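Penicillin-binding protein (Bacillus halodurans, PDB 3TG9) is probably a serine hydrolase of the beta-lactamase and penicillin-binding protein family that reacts covalently with beta-lactam antibiotics. Local coordinates at residues S55-T61 / Y152-F157; Y273-I277 / Y287-G291. All blocks are in the same frame, centred on the assembly; numbering follows the deposited sequence.

Contact 1 of 2, residues S55-T61 / Y152-F157; sequences SGCKLFT and YNNAGF
Lys58 reaches across from the start of helix 58-70 to meet Tyr152 and Asn154 with its terminal NZ and Phe157 with its methylenes. The polar part centres on Lys58 NZ, which donates to Asn154 OD1 at 2.7 Å and to Tyr152 OH at 2.8 Å. The first of these bonds lies in the amide's carbonyl plane, with a C=O...N angle of 156°; a third partner, Asp227 O, lies outside the two segments. The lysine chain runs extended as far as CE and then bends (chi4 70°), which turns NZ aside to the two oxygens. Ser55 OG is 3.1 Å from Tyr152 OH, at the edge of the tyrosine ring, and the serine hydroxyl and the lysine NZ thus both come close to the phenol oxygen. The amide of Asn154 is held by its ND2, which is bonded to Glu109 OE1 and Phe107 O.

The apolar part is the Phe157 ring. Lys58 CD stands over one of its faces in a CH-pi contact, 3.9 Å from the centroid, while CG sits above the CD2 side of the same ring. Thr61 CB touches the ring edge at CD2, 3.8 Å away, and its hydroxyl is engaged by Ser226 O.

A capping bond shapes the segment that carries these groups: Asn153 OD1 accepts from Gly156 N at 2.6 Å, with an N-H...O angle of 150°, where the chain turns into helix 155-168.

A serine and a lysine three residues on at a helix start, faced by a tyrosine and an asparagine two residues apart, match the SxxK and YxN motifs of the active site in penicillin-binding proteins and class C beta-lactamases. By analogy with those enzymes, Ser55 is probably the nucleophile.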
loop_
_atom_site.group_PDB
_atom_site.type_symbol
_atom_site.label_atom_id
_atom_site.label_comp_id
_atom_site.label_asym_id
_atom_site.label_seq_id
_atom_site.Cartn_x
_atom_site.Cartn_y
_atom_site.Cartn_z
ATOM N N SER B 55 19.191 -2.760 0.157
ATOM C CA SER B 55 20.476 -2.832 -0.555
ATOM C C SER B 55 21.171 -4.204 -0.558
ATOM O O SER B 55 22.168 -4.390 -1.246
ATOM C CB SER B 55 21.465 -1.790 -0.005
ATOM O OG SER B 55 21.109 -0.481 -0.407
ATOM N N GLY B 56 20.677 -5.155 0.218
ATOM C CA GLY B 56 21.273 -6.478 0.212
ATOM C C GLY B 56 21.416 -7.041 -1.192
ATOM O O GLY B 56 22.363 -7.775 -1.478
ATOM N N CYS B 57 20.480 -6.697 -2.075
ATOM C CA CYS B 57 20.406 -7.325 -3.394
ATOM C C CYS B 57 21.225 -6.615 -4.478
ATOM O O CYS B 57 21.153 -6.983 -5.656
ATOM C CB CYS B 57 18.948 -7.478 -3.846
ATOM S SG CYS B 57 18.091 -5.928 -4.091
ATOM N N LYS B 58 21.981 -5.590 -4.091
ATOM C CA LYS B 58 22.983 -5.016 -4.987
ATOM C C LYS B 58 23.958 -6.104 -5.427
ATOM O O LYS B 58 24.513 -6.037 -6.522
ATOM C CB LYS B 58 23.754 -3.880 -4.316
ATOM C CG LYS B 58 23.015 -2.556 -4.277
ATOM C CD LYS B 58 23.962 -1.398 -3.961
ATOM C CE LYS B 58 23.249 -0.072 -4.157
ATOM N NZ LYS B 58 22.215 0.141 -3.117
ATOM N N LEU B 59 24.155 -7.101 -4.566
ATOM C CA LEU B 59 24.989 -8.263 -4.880
ATOM C C LEU B 59 24.473 -9.045 -6.092
ATOM O O LEU B 59 25.271 -9.514 -6.912
ATOM C CB LEU B 59 25.092 -9.201 -3.672
ATOM C CG LEU B 59 25.851 -10.520 -3.884
ATOM C CD1 LEU B 59 27.251 -10.279 -4.425
ATOM C CD2 LEU B 59 25.922 -11.288 -2.586
ATOM N N PHE B 60 23.149 -9.197 -6.188
ATOM C CA PHE B 60 22.539 -9.924 -7.300
ATOM C C PHE B 60 22.764 -9.140 -8.584
ATOM O O PHE B 60 22.914 -9.717 -9.659
ATOM C CB PHE B 60 21.019 -10.123 -7.112
ATOM C CG PHE B 60 20.613 -10.637 -5.749
ATOM C CD1 PHE B 60 21.546 -11.168 -4.871
ATOM C CD2 PHE B 60 19.279 -10.600 -5.357
ATOM C CE1 PHE B 60 21.158 -11.634 -3.619
ATOM C CE2 PHE B 60 18.886 -11.065 -4.109
ATOM C CZ PHE B 60 19.835 -11.580 -3.239
ATOM N N THR B 61 22.761 -7.816 -8.472
ATOM C CA THR B 61 23.024 -6.964 -9.624
ATOM C C THR B 61 24.460 -7.166 -10.096
ATOM O O THR B 61 24.717 -7.281 -11.292
ATOM C CB THR B 61 22.788 -5.483 -9.296
ATOM O OG1 THR B 61 21.463 -5.320 -8.784
ATOM C CG2 THR B 61 22.956 -4.623 -10.533
ATOM N N TYR B 152 29.338 5.665 -1.811
ATOM C CA TYR B 152 28.180 4.779 -1.959
ATOM C C TYR B 152 27.050 5.455 -2.732
ATOM O O TYR B 152 26.577 6.523 -2.355
ATOM C CB TYR B 152 27.677 4.285 -0.600
ATOM C CG TYR B 152 26.732 3.109 -0.713
ATOM C CD1 TYR B 152 27.220 1.815 -0.824
ATOM C CD2 TYR B 152 25.347 3.294 -0.725
ATOM C CE1 TYR B 152 26.358 0.725 -0.932
ATOM C CE2 TYR B 152 24.475 2.214 -0.835
ATOM C CZ TYR B 152 24.991 0.929 -0.936
ATOM O OH TYR B 152 24.145 -0.158 -1.044
ATOM N N ASN B 153 26.623 4.812 -3.811
ATOM C CA ASN B 153 25.733 5.428 -4.777
ATOM C C ASN B 153 24.656 4.460 -5.277
ATOM O O ASN B 153 24.963 3.427 -5.878
ATOM C CB ASN B 153 26.565 5.946 -5.953
ATOM C CG ASN B 153 25.769 6.815 -6.898
ATOM O OD1 ASN B 153 24.766 6.386 -7.451
ATOM N ND2 ASN B 153 26.230 8.045 -7.098
ATOM N N ASN B 154 23.394 4.811 -5.045
ATOM C CA ASN B 154 22.277 3.960 -5.430
ATOM C C ASN B 154 21.937 4.054 -6.915
ATOM O O ASN B 154 21.710 3.034 -7.582
ATOM C CB ASN B 154 21.064 4.291 -4.571
ATOM C CG ASN B 154 21.266 3.900 -3.128
ATOM O OD1 ASN B 154 21.395 2.720 -2.811
ATOM N ND2 ASN B 154 21.297 4.885 -2.244
ATOM N N ALA B 155 21.917 5.279 -7.432
ATOM C CA ALA B 155 21.661 5.499 -8.851
ATOM C C ALA B 155 22.660 4.705 -9.687
ATOM O O ALA B 155 22.330 4.192 -10.754
ATOM C CB ALA B 155 21.728 6.989 -9.184
ATOM N N GLY B 156 23.884 4.588 -9.186
ATOM C CA GLY B 156 24.903 3.820 -9.875
ATOM C C GLY B 156 24.503 2.375 -10.096
ATOM O O GLY B 156 24.903 1.752 -11.081
ATOM N N PHE B 157 23.717 1.823 -9.180
ATOM C CA PHE B 157 23.260 0.448 -9.359
ATOM C C PHE B 157 21.974 0.358 -10.166
ATOM O O PHE B 157 21.670 -0.692 -10.733
ATOM C CB PHE B 157 23.187 -0.313 -8.029
ATOM C CG PHE B 157 24.460 -1.041 -7.705
ATOM C CD1 PHE B 157 25.622 -0.334 -7.419
ATOM C CD2 PHE B 157 24.512 -2.425 -7.730
ATOM C CE1 PHE B 157 26.812 -0.998 -7.139
ATOM C CE2 PHE B 157 25.699 -3.099 -7.458
ATOM C CZ PHE B 157 26.850 -2.381 -7.158
#

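Contact 2 of 2, residues Y273-I277 / Y287-G291; sequences YGVWI and YHVMG
His288 has CG between its backbone N and carbonyl carbon (chi1 69°), which lays the imidazole against Trp276 CB, while Trp276 has CG anti to its carbonyl carbon (chi1 -70°), which sends the indole toward Met290. The tryptophan methylene stands over one face of the histidine ring, 3.6 Å from the centroid, in a CH-pi contact. The indole's five-membered ring and the imidazole are nearly parallel, at 29°, but slid apart, with little overlap.

Met290, bent at chi2 and chi3, comes to the indole about at right angles. Its CE touches Trp276 CD1 at 3.3 Å, and SD lies obliquely 4.5 Å from the centroid of the five-membered ring, a Met-aromatic contact. At the indole edge a water accepts from Trp276 NE1 at 3.2 Å and is weakly bonded to Met290 O.

On the other face of the sheet Ile277 and Tyr287 lie side by side, pointing the same way, with Ile277 CG1 at the edge of the tyrosine ring. Val275, just before the strand, puts CG2 near Tyr287 CB, at 4.2 Å, and near Val289 CG1.

Two backbone bonds clamp the strands: Trp276 N to His288 O, 2.9 Å, and His288 N to Trp276 O, also 2.9 Å. Trp276 and His288 thus form an antiparallel hydrogen-bonded pair, followed by the non-hydrogen-bonded pair Ile277 and Tyr287, in a beta hairpin of the large antiparallel sheet of the beta-lactamase fold.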
loop_
_atom_site.group_PDB
_atom_site.type_symbol
_atom_site.label_atom_id
_atom_site.label_comp_id
_atom_site.label_asym_id
_atom_site.label_seq_id
_atom_site.Cartn_x
_atom_site.Cartn_y
_atom_site.Cartn_z
ATOM N N TYR B 273 32.890 -6.166 -6.053
ATOM C CA TYR B 273 31.825 -5.863 -6.991
ATOM C C TYR B 273 30.474 -6.130 -6.329
ATOM O O TYR B 273 30.006 -7.267 -6.294
ATOM C CB TYR B 273 31.963 -6.715 -8.249
ATOM C CG TYR B 273 33.029 -6.260 -9.221
ATOM C CD1 TYR B 273 33.556 -4.974 -9.159
ATOM C CD2 TYR B 273 33.479 -7.107 -10.226
ATOM C CE1 TYR B 273 34.519 -4.553 -10.062
ATOM C CE2 TYR B 273 34.435 -6.697 -11.131
ATOM C CZ TYR B 273 34.953 -5.420 -11.048
ATOM O OH TYR B 273 35.907 -5.019 -11.954
ATOM N N GLY B 274 29.860 -5.086 -5.784
ATOM C CA GLY B 274 28.530 -5.201 -5.214
ATOM C C GLY B 274 28.481 -5.970 -3.910
ATOM O O GLY B 274 27.420 -6.461 -3.509
ATOM N N VAL B 275 29.622 -6.069 -3.236
ATOM C CA VAL B 275 29.691 -6.791 -1.973
ATOM C C VAL B 275 30.685 -6.069 -1.048
ATOM O O VAL B 275 31.619 -5.427 -1.531
ATOM C CB VAL B 275 30.097 -8.268 -2.220
ATOM C CG1 VAL B 275 31.504 -8.343 -2.795
ATOM C CG2 VAL B 275 29.976 -9.098 -0.945
ATOM N N TRP B 276 30.466 -6.143 0.266
ATOM C CA TRP B 276 31.412 -5.598 1.247
ATOM C C TRP B 276 32.421 -6.659 1.670
ATOM O O TRP B 276 32.102 -7.850 1.727
ATOM C CB TRP B 276 30.685 -5.091 2.494
ATOM C CG TRP B 276 29.860 -3.854 2.279
ATOM C CD1 TRP B 276 28.511 -3.788 2.089
ATOM C CD2 TRP B 276 30.335 -2.505 2.241
ATOM N NE1 TRP B 276 28.113 -2.479 1.940
ATOM C CE2 TRP B 276 29.218 -1.673 2.028
ATOM C CE3 TRP B 276 31.597 -1.924 2.375
ATOM C CZ2 TRP B 276 29.329 -0.282 1.937
ATOM C CZ3 TRP B 276 31.707 -0.547 2.282
ATOM C CH2 TRP B 276 30.579 0.259 2.069
ATOM N N ILE B 277 33.640 -6.225 1.972
ATOM C CA ILE B 277 34.692 -7.144 2.404
ATOM C C ILE B 277 35.326 -6.698 3.716
ATOM O O ILE B 277 35.711 -5.537 3.874
ATOM C CB ILE B 277 35.787 -7.279 1.340
ATOM C CG1 ILE B 277 35.181 -7.766 0.028
ATOM C CG2 ILE B 277 36.901 -8.226 1.815
ATOM C CD1 ILE B 277 36.127 -7.694 -1.139
ATOM N N TYR B 287 32.752 -11.827 3.724
ATOM C CA TYR B 287 32.096 -11.093 2.665
ATOM C C TYR B 287 30.681 -10.857 3.168
ATOM O O TYR B 287 30.054 -11.767 3.709
ATOM C CB TYR B 287 32.078 -11.916 1.387
ATOM C CG TYR B 287 33.447 -12.371 0.951
ATOM C CD1 TYR B 287 34.297 -11.515 0.265
ATOM C CD2 TYR B 287 33.891 -13.661 1.223
ATOM C CE1 TYR B 287 35.544 -11.931 -0.151
ATOM C CE2 TYR B 287 35.143 -14.084 0.824
ATOM C CZ TYR B 287 35.967 -13.213 0.138
ATOM O OH TYR B 287 37.218 -13.628 -0.266
ATOM N N HIS B 288 30.178 -9.642 3.035
ATOM C CA HIS B 288 28.852 -9.382 3.571
ATOM C C HIS B 288 28.069 -8.329 2.819
ATOM O O HIS B 288 28.632 -7.455 2.156
ATOM C CB HIS B 288 28.928 -9.052 5.072
ATOM C CG HIS B 288 29.576 -7.741 5.384
ATOM N ND1 HIS B 288 30.930 -7.517 5.215
ATOM C CD2 HIS B 288 29.069 -6.594 5.890
ATOM C CE1 HIS B 288 31.220 -6.282 5.589
ATOM N NE2 HIS B 288 30.107 -5.701 5.995
ATOM N N VAL B 289 26.751 -8.435 2.908
ATOM C CA VAL B 289 25.868 -7.399 2.396
ATOM C C VAL B 289 24.928 -6.980 3.503
ATOM O O VAL B 289 24.766 -7.684 4.496
ATOM C CB VAL B 289 25.051 -7.864 1.178
ATOM C CG1 VAL B 289 25.953 -8.080 -0.021
ATOM C CG2 VAL B 289 24.256 -9.126 1.510
ATOM N N MET B 290 24.307 -5.822 3.324
ATOM C CA MET B 290 23.346 -5.322 4.280
ATOM C C MET B 290 22.393 -4.416 3.537
ATOM O O MET B 290 22.642 -4.047 2.394
ATOM C CB MET B 290 24.050 -4.512 5.346
ATOM C CG MET B 290 24.554 -3.214 4.782
ATOM S SD MET B 290 26.131 -2.745 5.428
ATOM C CE MET B 290 27.105 -4.179 5.009
ATOM N N GLY B 291 21.310 -4.040 4.196
ATOM C CA GLY B 291 20.362 -3.115 3.607
ATOM C C GLY B 291 19.513 -2.530 4.703
ATOM O O GLY B 291 19.180 -3.225 5.665
HETATM O O HOH W 1 25.037 -1.979 1.034
#

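In the fold
Both contacts are largely buried, their centres about 10 Å apart, but they hold different elements. Contact 1 joins the starts of two helices mainly through side chains, a polar cluster beside an aromatic ring; contact 2 joins two neighbouring strands of the sheet by backbone bonds, with mainly apolar and aromatic side chains. They meet directly: Ser55 CB lies 3.5 Å from Met290 O, and Phe157 CZ packs on Gly274 CA. Leu59, on helix 58-70, touches Val275 and Val289, binding that helix to the hairpin. Trp276 also touches Tyr152, so the hairpin flanks the probable catalytic cluster, in keeping with an active site set between the helical region and the sheet.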